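Local atomic coordinates of uncharacterized protein conserved in bacteria (Streptococcus suis, PDB entry 4FZQ), a protein that is a bacterial surface antigen thought to mediate attachment to host cells, represented here by its G5 domain. Residues S25-L28 / G29-Y32. The protein carries 1 engineered substitution. Residues are numbered along the deposited sequence; the frame is centred on the assembly and turned at random.
Sequences SLPL and GKSY
Leu26 meets the ring of Tyr32 with the fork of its side chain. Its two methyl groups straddle one corner of the ring, CD1 and CD2 of Leu26 each lying 3.4 Å from Tyr32 CE1, while the branch carbon CG of Leu26 sits in the ring plane at the edge, 3.9 Å from the same CE1. The two side chains run at a slant to one another. Leu26 CG lies anti to its own carbonyl carbon (chi1 -55°), and this carries the fork across the turn to the start of the next strand. The CD1 methyl of Leu26 also approaches the backbone of residues 29-32, 3.7 Å from Lys30 O.

Beside this pair, Pro27 and Lys30 lie alongside each other and point the same way. The pyrrolidine ring rests against the root of the lysine, with Pro27 CD 3.4 Å from Lys30 CB and 3.8 Å from Lys30 CG. Bends at chi2 (-69°) and chi4 then lead the ammonium end away from the proline. No hydrogen bond links residues 25-28 to 29-32; the side chains meet at the surface mainly through carbon contacts.

Leu26 and Tyr32 both touch Val74 of strand 71-75, and Tyr32 is also joined to Val74 by backbone hydrogen bonding. The loop between strands 18-22 and 31-35 thus folds its Leu26 onto the start of strand 31-35, an outermost strand within the chain, and onto the middle strand 71-75 of the three-stranded mixed sheet in this elongated, all-beta G5 domain.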
loop_
_atom_site.group_PDB
_atom_site.type_symbol
_atom_site.label_atom_id
_atom_site.label_comp_id
_atom_site.label_asym_id
_atom_site.label_seq_id
_atom_site.Cartn_x
_atom_site.Cartn_y
_atom_site.Cartn_z
ATOM N N SER A 25 -20.692 -17.376 21.415
ATOM C CA SER A 25 -20.040 -18.400 22.228
ATOM C C SER A 25 -18.697 -17.944 22.798
ATOM O O SER A 25 -18.347 -18.269 23.931
ATOM C CB SER A 25 -19.821 -19.653 21.387
ATOM O OG SER A 25 -20.998 -19.983 20.670
ATOM N N LEU A 26 -17.942 -17.196 22.005
ATOM C CA LEU A 26 -16.633 -16.723 22.434
ATOM C C LEU A 26 -16.711 -15.661 23.519
ATOM O O LEU A 26 -17.683 -14.914 23.607
ATOM C CB LEU A 26 -15.870 -16.131 21.248
ATOM C CG LEU A 26 -15.669 -16.972 19.989
ATOM C CD1 LEU A 26 -15.060 -16.089 18.913
ATOM C CD2 LEU A 26 -14.778 -18.163 20.283
ATOM N N PRO A 27 -15.683 -15.592 24.370
ATOM C CA PRO A 27 -15.644 -14.598 25.442
ATOM C C PRO A 27 -15.596 -13.191 24.841
ATOM O O PRO A 27 -15.900 -13.008 23.665
ATOM C CB PRO A 27 -14.369 -14.959 26.188
ATOM C CG PRO A 27 -14.341 -16.446 26.063
ATOM C CD PRO A 27 -14.688 -16.651 24.608
ATOM N N LEU A 28 -15.203 -12.205 25.640
ATOM C CA LEU A 28 -15.137 -10.824 25.173
ATOM C C LEU A 28 -13.988 -10.550 24.207
ATOM O O LEU A 28 -14.216 -10.120 23.077
ATOM C CB LEU A 28 -15.028 -9.859 26.359
ATOM C CG LEU A 28 -13.742 -9.895 27.203
ATOM C CD1 LEU A 28 -13.687 -8.670 28.116
ATOM C CD2 LEU A 28 -13.693 -11.186 28.014
ATOM N N GLY A 29 -12.757 -10.791 24.654
ATOM C CA GLY A 29 -11.604 -10.537 23.808
ATOM C C GLY A 29 -11.051 -11.749 23.083
ATOM O O GLY A 29 -9.940 -11.707 22.550
ATOM N N LYS A 30 -11.823 -12.828 23.054
ATOM C CA LYS A 30 -11.396 -14.054 22.397
ATOM C C LYS A 30 -11.805 -14.023 20.926
ATOM O O LYS A 30 -12.917 -13.610 20.590
ATOM C CB LYS A 30 -12.031 -15.255 23.100
ATOM C CG LYS A 30 -11.154 -16.494 23.182
ATOM C CD LYS A 30 -10.921 -17.140 21.822
ATOM C CE LYS A 30 -10.102 -18.414 21.968
ATOM N NZ LYS A 30 -8.830 -18.157 22.710
ATOM N N SER A 31 -10.898 -14.448 20.051
ATOM C CA SER A 31 -11.171 -14.471 18.623
ATOM C C SER A 31 -10.168 -15.361 17.911
ATOM O O SER A 31 -9.005 -15.423 18.292
ATOM C CB SER A 31 -11.090 -13.065 18.039
ATOM O OG SER A 31 -9.747 -12.634 17.991
ATOM N N TYR A 32 -10.629 -16.044 16.873
ATOM C CA TYR A 32 -9.785 -16.934 16.086
ATOM C C TYR A 32 -10.175 -16.784 14.617
ATOM O O TYR A 32 -11.227 -16.224 14.307
ATOM C CB TYR A 32 -10.008 -18.384 16.523
ATOM C CG TYR A 32 -11.448 -18.824 16.387
ATOM C CD1 TYR A 32 -12.429 -18.331 17.242
ATOM C CD2 TYR A 32 -11.840 -19.683 15.365
ATOM C CE1 TYR A 32 -13.772 -18.680 17.079
ATOM C CE2 TYR A 32 -13.179 -20.035 15.191
ATOM C CZ TYR A 32 -14.140 -19.527 16.052
ATOM O OH TYR A 32 -15.472 -19.849 15.884
#